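Molybdopterin synthase catalytic subunit (Homo sapiens, PDB 5MPO) acts as the catalytic subunit of molybdopterin synthase, moving two sulfur atoms from thiocarboxylated MOCS2A into precursor Z to build the dithiolene of molybdopterin. Local coordinates at residues C43-L48 against A120-A125; N76-I81 against A135-W140; K92-F97 against I112-A117. All coordinates share one frame; numbering follows the deposited sequence.

How the interactions relate
Interactions 1 and 3 are neighbours, with centres about 7 Å apart, and reach the same sheet, in which strands 45-52 and 108-116 lie side by side: A45 O lies 3.0 Å from S116 N and S47 N lies 3.0 Å from V114 O, both probable hydrogen bonds. Interaction 2 sits farther off, its centre about 16 Å from that of interaction 3 and 20 Å from that of interaction 1. It touches interaction 3 through V78 CG1 and V96 CG2, 3.9 Å apart, and shares helix 119-136 with interaction 1. Predicted substrate-binding residues lie near both ends of that helix: R119 comes about 4 Å from A45, side chain to side chain, and K134 about 8 Å from both V137 and I112.

Interaction 1: C43-L48 against A120-A125; sequences CGAISL and AASLEA
S47 lays its CH2-OH group over one face of the peptide that joins S122 to L123, and this peptide is the flat group of the contact; no aromatic ring takes part. S47 CB stands 3.4 Å from S122 O, while S47 OG comes 3.2 Å from L123 N. Because the hydroxyl lies above the peptide plane, that N-H is badly angled for it, and the pair is a close approach without a hydrogen bond. Beyond the nitrogen end of the peptide, L123 brings its CG and CD2 to the same hydroxyl, with CG 3.4 Å from S47 OG.

The polar link is made between the two serine hydroxyls, S47 OG to S122 OG, 2.7 Å. A chi1 of 83° sets S122 OG between its own backbone N and carbonyl carbon, where it faces the strand and also hydrogen-bonds R119 O, one turn back in the helix. S122 OG is therefore held by two partners in a buried setting. A45 adds only a methyl, its CB 3.8 Å from S122 OG.

Strand 45-48 and helix 120-125 run nearly parallel, at 15°, with axes 7.1 Å apart at closest, a short separation that small side chains allow. The helix follows strand 108-116 directly and packs back over the neighbouring strand 45-52, part of the alpha/beta hammerhead fold of the MoaE family. At the start of the strand, G44 and A45 both face S116 in a classic beta bulge.

I46 and L48 point away from helix 119-136, onto helix 31-38. Residues 46-48 also pair antiparallel with a strand of the second subunit, so the sheet continues across the dimer; F49 of that subunit packs on A45 and S47, and its V126 on L123.

Interaction 2: N76-I81 against A135-W140; sequences NEVRKI and AKVPIW
V137 sets its two methyls against I81, V78 and E77 of helix 73-88. V137 CG2 lies 3.9 Å from I81 CD1, and V137 CG1 lies 4.1 Å from V78 CG2. With CG1 anti to the backbone N (chi1 -178°), CG2 swings beside that nitrogen and also meets E77 CB at 3.9 Å. The E77 and P138 side chains cross at about a right angle, with E77 CG 4.2 Å from P138 CD, so the glutamate offers its methylene groups to the far segment.

No salt bridge joins the two segments; the charge of E77 is met on its own helix. E77 bends at chi2, and K80 NZ reaches E77 OE2 at 2.7 Å on the syn side, 32° out of the carboxylate plane. K80 has a second acidic partner on the chain of another protein, presumably MOCS2A. Were E77 an alanine, K80 would probably lose its mate in this helix and a gap would open beside P138.

As for the backbone, V137 is the first residue to leave helical geometry after helix 119-136, and P138 centres an inverse gamma turn closed by a weak bond from I139 N to V137 O, leading into strand 139-145. The other protein's chain also hydrogen-bonds K136 O through an aromatic side chain.

Across the two segments the contact thus rests on van der Waals packing, with the buried carboxylate paired within its own helix.

Interaction 3: K92-F97 against I112-A117; sequences KHIAVF and IAVSSA
I94 and V114 face each other on one side of the sheet, CG2 to CG2 at 4.4 Å, and V96 CG1 meets I112 CG1 beside them at 4.2 Å. The opposite side carries the A95-A113 pair, whose methyls leave room for a helix.

Strands 93-97 and 112-116 run antiparallel, at 176°. A95 and A113 form the hydrogen-bonded pair, A95 N to A113 O at 2.9 Å and A113 N to A95 O at 3.0 Å, flanked by the non-hydrogen-bonded pairs I94-V114 and V96-I112. Weaker CA-H...O contacts fill in, such as V114 CA to H93 O.

Toward the polar end, S115 N gives a bond to H93 O, and K92 N meets S115 O at 2.7 Å, nearly straight at 174°. S115 OG, turned by a chi1 of 57°, takes the H93 N-H at 3.3 Å and also bonds V38 O, tying the strand pair to helix 31-38. K92 CG lies over the centre of one face of the H93 ring, whose nitrogens are engaged by E16 and K19; K92 NZ reaches E16 O.

Strand 20-25 continues the sheet in parallel beyond 91-99, and strand 45-52 lies antiparallel beyond 108-116. V34 and V38 of helix 31-38 pack on A95, and L48 of strand 45-52 on A113, while on the other face helix 73-88 packs on I94 and V96, and helix 119-136 on I112 and V114.

Interaction 1: C43-L48 against A120-A125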
loop_
_atom_site.group_PDB
_atom_site.type_symbol
_atom_site.label_atom_id
_atom_site.label_comp_id
_atom_site.label_asym_id
_atom_site.label_seq_id
_atom_site.Cartn_x
_atom_site.Cartn_y
_atom_site.Cartn_z
ATOM N N CYS C 43 14.987 6.192 -2.648
ATOM C CA CYS C 43 13.575 5.895 -2.792
ATOM C C CYS C 43 12.726 6.917 -2.094
ATOM O O CYS C 43 12.996 7.281 -0.940
ATOM C CB CYS C 43 13.259 4.494 -2.244
ATOM S SG CYS C 43 13.848 3.260 -3.422
ATOM N N GLY C 44 11.710 7.370 -2.829
ATOM C CA GLY C 44 10.688 8.288 -2.367
ATOM C C GLY C 44 9.377 7.645 -1.960
ATOM O O GLY C 44 8.568 8.289 -1.299
ATOM N N ALA C 45 9.155 6.387 -2.334
ATOM C CA ALA C 45 7.849 5.734 -2.084
ATOM C C ALA C 45 7.999 4.299 -1.537
ATOM O O ALA C 45 8.779 3.513 -2.051
ATOM C CB ALA C 45 7.017 5.720 -3.358
ATOM N N ILE C 46 7.234 3.996 -0.501
ATOM C CA ILE C 46 7.103 2.669 0.042
ATOM C C ILE C 46 5.630 2.383 0.065
ATOM O O ILE C 46 4.892 3.174 0.683
ATOM C CB ILE C 46 7.634 2.619 1.477
ATOM C CG1 ILE C 46 9.122 2.964 1.464
ATOM C CG2 ILE C 46 7.405 1.255 2.107
ATOM C CD1 ILE C 46 9.750 2.984 2.837
ATOM N N SER C 47 5.189 1.322 -0.636
ATOM C CA SER C 47 3.818 0.840 -0.441
ATOM C C SER C 47 3.914 -0.364 0.433
ATOM O O SER C 47 4.886 -1.086 0.349
ATOM C CB SER C 47 3.087 0.529 -1.754
ATOM O OG SER C 47 3.043 1.717 -2.539
ATOM N N LEU C 48 2.910 -0.576 1.269
ATOM C CA LEU C 48 2.812 -1.775 2.103
ATOM C C LEU C 48 1.422 -2.360 2.066
ATOM O O LEU C 48 0.442 -1.636 1.889
ATOM C CB LEU C 48 3.161 -1.496 3.562
ATOM C CG LEU C 48 4.590 -1.052 3.840
ATOM C CD1 LEU C 48 4.601 0.425 4.108
ATOM C CD2 LEU C 48 5.157 -1.754 5.042
ATOM N N ALA C 120 3.946 4.916 -8.422
ATOM C CA ALA C 120 3.168 3.946 -9.178
ATOM C C ALA C 120 3.807 2.518 -9.120
ATOM O O ALA C 120 3.146 1.516 -9.006
ATOM C CB ALA C 120 3.046 4.401 -10.623
ATOM N N ALA C 121 5.116 2.479 -9.192
ATOM C CA ALA C 121 5.848 1.247 -9.198
ATOM C C ALA C 121 5.638 0.497 -7.902
ATOM O O ALA C 121 5.309 -0.679 -7.910
ATOM C CB ALA C 121 7.310 1.553 -9.396
ATOM N N SER C 122 5.768 1.205 -6.791
ATOM C CA SER C 122 5.636 0.599 -5.485
ATOM C C SER C 122 4.194 0.131 -5.235
ATOM O O SER C 122 4.001 -0.968 -4.720
ATOM C CB SER C 122 6.125 1.555 -4.402
ATOM O OG SER C 122 5.091 2.462 -4.062
ATOM N N LEU C 123 3.196 0.909 -5.652
ATOM C CA LEU C 123 1.783 0.507 -5.475
ATOM C C LEU C 123 1.418 -0.638 -6.360
ATOM O O LEU C 123 0.752 -1.540 -5.940
ATOM C CB LEU C 123 0.845 1.636 -5.844
ATOM C CG LEU C 123 0.897 2.824 -4.873
ATOM C CD1 LEU C 123 0.586 4.170 -5.581
ATOM C CD2 LEU C 123 -0.056 2.533 -3.698
ATOM N N GLU C 124 1.812 -0.577 -7.612
ATOM C CA GLU C 124 1.487 -1.652 -8.532
ATOM C C GLU C 124 2.200 -2.970 -8.172
ATOM O O GLU C 124 1.594 -4.017 -8.268
ATOM C CB GLU C 124 1.803 -1.237 -9.967
ATOM C CG GLU C 124 0.825 -0.158 -10.488
ATOM C CD GLU C 124 1.105 0.312 -11.915
ATOM O OE1 GLU C 124 1.864 -0.320 -12.633
ATOM O OE2 GLU C 124 0.560 1.349 -12.331
ATOM N N ALA C 125 3.461 -2.912 -7.753
ATOM C CA ALA C 125 4.215 -4.100 -7.423
ATOM C C ALA C 125 3.663 -4.764 -6.154
ATOM O O ALA C 125 3.614 -5.985 -6.066
ATOM C CB ALA C 125 5.691 -3.782 -7.278
#

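Interaction 2: N76-I81 against A135-W140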
loop_
_atom_site.group_PDB
_atom_site.type_symbol
_atom_site.label_atom_id
_atom_site.label_comp_id
_atom_site.label_asym_id
_atom_site.label_seq_id
_atom_site.Cartn_x
_atom_site.Cartn_y
_atom_site.Cartn_z
ATOM N N ASN C 76 10.676 -20.241 -2.670
ATOM C CA ASN C 76 11.110 -20.132 -4.044
ATOM C C ASN C 76 10.061 -19.356 -4.866
ATOM O O ASN C 76 10.442 -18.547 -5.764
ATOM C CB ASN C 76 11.380 -21.490 -4.670
ATOM C CG ASN C 76 12.212 -21.386 -5.951
ATOM O OD1 ASN C 76 13.277 -20.761 -5.950
ATOM N ND2 ASN C 76 11.734 -21.997 -7.055
ATOM N N GLU C 77 8.780 -19.570 -4.547
ATOM C CA GLU C 77 7.702 -19.031 -5.373
ATOM C C GLU C 77 7.609 -17.535 -5.148
ATOM O O GLU C 77 7.449 -16.775 -6.083
ATOM C CB GLU C 77 6.342 -19.696 -5.142
ATOM C CG GLU C 77 6.146 -21.039 -5.829
ATOM C CD GLU C 77 6.209 -21.065 -7.333
ATOM O OE1 GLU C 77 5.394 -20.411 -8.013
ATOM O OE2 GLU C 77 7.033 -21.851 -7.857
ATOM N N VAL C 78 7.822 -17.119 -3.924
ATOM C CA VAL C 78 7.992 -15.715 -3.643
ATOM C C VAL C 78 9.258 -15.127 -4.329
ATOM O O VAL C 78 9.176 -14.030 -4.865
ATOM C CB VAL C 78 8.003 -15.450 -2.151
ATOM C CG1 VAL C 78 8.285 -13.966 -1.857
ATOM C CG2 VAL C 78 6.663 -15.872 -1.525
ATOM N N ARG C 79 10.369 -15.857 -4.395
ATOM C CA ARG C 79 11.526 -15.366 -5.135
ATOM C C ARG C 79 11.164 -15.147 -6.587
ATOM O O ARG C 79 11.692 -14.258 -7.224
ATOM C CB ARG C 79 12.784 -16.293 -5.029
ATOM C CG ARG C 79 13.446 -16.266 -3.640
ATOM C CD ARG C 79 14.782 -17.016 -3.477
ATOM N NE ARG C 79 14.624 -18.456 -3.766
ATOM C CZ ARG C 79 14.519 -19.461 -2.872
ATOM N NH1 ARG C 79 14.583 -19.253 -1.552
ATOM N NH2 ARG C 79 14.334 -20.711 -3.310
ATOM N N LYS C 80 10.331 -16.003 -7.146
ATOM C CA LYS C 80 9.908 -15.793 -8.503
ATOM C C LYS C 80 9.047 -14.522 -8.633
ATOM O O LYS C 80 9.184 -13.744 -9.584
ATOM C CB LYS C 80 9.095 -16.966 -9.023
ATOM C CG LYS C 80 9.944 -18.110 -9.509
ATOM C CD LYS C 80 9.006 -19.200 -9.917
ATOM C CE LYS C 80 9.714 -20.536 -9.856
ATOM N NZ LYS C 80 8.641 -21.581 -9.967
ATOM N N ILE C 81 8.149 -14.332 -7.687
ATOM C CA ILE C 81 7.407 -13.090 -7.679
ATOM C C ILE C 81 8.318 -11.845 -7.623
ATOM O O ILE C 81 8.084 -10.837 -8.359
ATOM C CB ILE C 81 6.395 -13.121 -6.547
ATOM C CG1 ILE C 81 5.267 -14.065 -6.944
ATOM C CG2 ILE C 81 5.897 -11.710 -6.181
ATOM C CD1 ILE C 81 4.405 -14.364 -5.738
ATOM N N ALA C 135 -2.536 -16.509 -5.481
ATOM C CA ALA C 135 -2.794 -17.385 -6.604
ATOM C C ALA C 135 -1.770 -18.557 -6.775
ATOM O O ALA C 135 -2.080 -19.563 -7.345
ATOM C CB ALA C 135 -2.765 -16.531 -7.865
ATOM N N LYS C 136 -0.542 -18.375 -6.336
ATOM C CA LYS C 136 0.556 -19.217 -6.737
ATOM C C LYS C 136 1.361 -19.830 -5.615
ATOM O O LYS C 136 1.961 -20.839 -5.833
ATOM C CB LYS C 136 1.509 -18.383 -7.593
ATOM C CG LYS C 136 1.657 -18.841 -9.035
ATOM C CD LYS C 136 0.363 -18.828 -9.846
ATOM C CE LYS C 136 0.664 -19.573 -11.123
ATOM N NZ LYS C 136 -0.543 -19.688 -11.959
ATOM N N VAL C 137 1.380 -19.231 -4.426
ATOM C CA VAL C 137 2.270 -19.650 -3.378
ATOM C C VAL C 137 1.595 -20.702 -2.476
ATOM O O VAL C 137 0.526 -20.427 -1.944
ATOM C CB VAL C 137 2.802 -18.427 -2.619
ATOM C CG1 VAL C 137 3.798 -18.784 -1.515
ATOM C CG2 VAL C 137 3.540 -17.514 -3.626
ATOM N N PRO C 138 2.234 -21.912 -2.298
ATOM C CA PRO C 138 1.668 -23.047 -1.549
ATOM C C PRO C 138 1.579 -22.788 -0.058
ATOM O O PRO C 138 2.472 -23.151 0.699
ATOM C CB PRO C 138 2.622 -24.185 -1.882
ATOM C CG PRO C 138 3.900 -23.532 -2.080
ATOM C CD PRO C 138 3.567 -22.259 -2.798
ATOM N N ILE C 139 0.526 -22.047 0.304
ATOM C CA ILE C 139 0.183 -21.664 1.666
ATOM C C ILE C 139 -1.328 -21.884 1.774
ATOM O O ILE C 139 -2.024 -21.866 0.744
ATOM C CB ILE C 139 0.469 -20.188 1.938
ATOM C CG1 ILE C 139 1.927 -19.836 1.706
ATOM C CG2 ILE C 139 0.147 -19.803 3.377
ATOM C CD1 ILE C 139 2.108 -18.372 1.381
ATOM N N TRP C 140 -1.818 -22.174 2.983
ATOM C CA TRP C 140 -3.226 -22.569 3.204
ATOM C C TRP C 140 -3.640 -22.097 4.572
ATOM O O TRP C 140 -2.809 -22.133 5.476
ATOM C CB TRP C 140 -3.432 -24.118 3.165
ATOM C CG TRP C 140 -3.083 -24.746 1.903
ATOM C CD1 TRP C 140 -3.913 -24.992 0.838
ATOM C CD2 TRP C 140 -1.779 -25.227 1.530
ATOM N NE1 TRP C 140 -3.195 -25.573 -0.209
ATOM C CE2 TRP C 140 -1.884 -25.735 0.198
ATOM C CE3 TRP C 140 -0.531 -25.290 2.199
ATOM C CZ2 TRP C 140 -0.792 -26.319 -0.472
ATOM C CZ3 TRP C 140 0.564 -25.817 1.517
ATOM C CH2 TRP C 140 0.420 -26.351 0.188
#

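Interaction 3: K92-F97 against I112-A117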
loop_
_atom_site.group_PDB
_atom_site.type_symbol
_atom_site.label_atom_id
_atom_site.label_comp_id
_atom_site.label_asym_id
_atom_site.label_seq_id
_atom_site.Cartn_x
_atom_site.Cartn_y
_atom_site.Cartn_z
ATOM N N LYS C 92 13.288 -0.849 -5.816
ATOM C CA LYS C 92 14.569 -1.044 -5.201
ATOM C C LYS C 92 14.589 -2.327 -4.365
ATOM O O LYS C 92 15.186 -3.295 -4.796
ATOM C CB LYS C 92 14.943 0.173 -4.364
ATOM C CG LYS C 92 16.353 0.120 -3.812
ATOM C CD LYS C 92 17.355 -0.093 -4.943
ATOM C CE LYS C 92 18.785 0.135 -4.500
ATOM N NZ LYS C 92 19.708 -0.302 -5.580
ATOM N N HIS C 93 13.906 -2.303 -3.213
ATOM C CA HIS C 93 13.786 -3.395 -2.251
ATOM C C HIS C 93 12.312 -3.965 -2.153
ATOM O O HIS C 93 11.320 -3.222 -2.208
ATOM C CB HIS C 93 14.166 -2.932 -0.816
ATOM C CG HIS C 93 15.492 -2.255 -0.709
ATOM N ND1 HIS C 93 16.658 -2.800 -1.200
ATOM C CD2 HIS C 93 15.839 -1.076 -0.133
ATOM C CE1 HIS C 93 17.656 -1.970 -0.962
ATOM N NE2 HIS C 93 17.181 -0.923 -0.301
ATOM N N ILE C 94 12.212 -5.270 -1.938
ATOM C CA ILE C 94 10.941 -5.992 -1.733
ATOM C C ILE C 94 11.140 -6.824 -0.434
ATOM O O ILE C 94 12.221 -7.469 -0.215
ATOM C CB ILE C 94 10.693 -6.917 -2.925
ATOM C CG1 ILE C 94 10.839 -6.181 -4.264
ATOM C CG2 ILE C 94 9.429 -7.675 -2.743
ATOM C CD1 ILE C 94 10.754 -7.086 -5.482
ATOM N N ALA C 95 10.185 -6.704 0.475
ATOM C CA ALA C 95 10.169 -7.495 1.665
ATOM C C ALA C 95 8.849 -8.226 1.652
ATOM O O ALA C 95 7.831 -7.612 1.353
ATOM C CB ALA C 95 10.264 -6.626 2.882
ATOM N N VAL C 96 8.875 -9.536 1.911
ATOM C CA VAL C 96 7.647 -10.352 2.050
ATOM C C VAL C 96 7.733 -11.224 3.279
ATOM O O VAL C 96 8.558 -12.119 3.339
ATOM C CB VAL C 96 7.380 -11.273 0.872
ATOM C CG1 VAL C 96 6.114 -12.102 1.151
ATOM C CG2 VAL C 96 7.300 -10.477 -0.441
ATOM N N PHE C 97 6.873 -10.936 4.251
ATOM C CA PHE C 97 6.912 -11.591 5.535
ATOM C C PHE C 97 5.614 -12.282 5.718
ATOM O O PHE C 97 4.569 -11.630 5.687
ATOM C CB PHE C 97 7.146 -10.587 6.639
ATOM C CG PHE C 97 8.580 -10.280 6.861
ATOM C CD1 PHE C 97 9.315 -9.685 5.879
ATOM C CD2 PHE C 97 9.200 -10.617 8.032
ATOM C CE1 PHE C 97 10.672 -9.406 6.051
ATOM C CE2 PHE C 97 10.561 -10.352 8.225
ATOM C CZ PHE C 97 11.310 -9.740 7.222
ATOM N N ILE C 112 3.768 -7.198 3.116
ATOM C CA ILE C 112 4.541 -6.966 1.903
ATOM C C ILE C 112 4.844 -5.481 1.821
ATOM O O ILE C 112 3.964 -4.628 2.056
ATOM C CB ILE C 112 3.744 -7.375 0.667
ATOM C CG1 ILE C 112 3.447 -8.877 0.695
ATOM C CG2 ILE C 112 4.550 -7.077 -0.575
ATOM C CD1 ILE C 112 2.337 -9.341 -0.226
ATOM N N ALA C 113 6.085 -5.183 1.505
ATOM C CA ALA C 113 6.523 -3.840 1.306
ATOM C C ALA C 113 7.423 -3.752 0.051
ATOM O O ALA C 113 8.234 -4.636 -0.181
ATOM C CB ALA C 113 7.278 -3.379 2.540
ATOM N N VAL C 114 7.291 -2.659 -0.706
ATOM C CA VAL C 114 8.137 -2.348 -1.856
ATOM C C VAL C 114 8.525 -0.902 -1.832
ATOM O O VAL C 114 7.652 -0.061 -1.624
ATOM C CB VAL C 114 7.399 -2.607 -3.208
ATOM C CG1 VAL C 114 8.341 -2.334 -4.380
ATOM C CG2 VAL C 114 6.909 -4.047 -3.273
ATOM N N SER C 115 9.809 -0.614 -2.070
ATOM C CA SER C 115 10.305 0.788 -2.240
ATOM C C SER C 115 10.732 1.061 -3.663
ATOM O O SER C 115 11.270 0.201 -4.318
ATOM C CB SER C 115 11.505 1.094 -1.317
ATOM O OG SER C 115 12.583 0.170 -1.537
ATOM N N SER C 116 10.516 2.267 -4.139
ATOM C CA SER C 116 11.020 2.682 -5.464
ATOM C C SER C 116 11.174 4.212 -5.490
ATOM O O SER C 116 10.741 4.900 -4.580
ATOM C CB SER C 116 10.050 2.264 -6.571
ATOM O OG SER C 116 8.769 2.807 -6.294
ATOM N N ALA C 117 11.753 4.719 -6.562
ATOM C CA ALA C 117 11.960 6.163 -6.740
ATOM C C ALA C 117 10.634 6.927 -6.831
ATOM O O ALA C 117 10.485 7.970 -6.116
ATOM C CB ALA C 117 12.904 6.454 -7.933
#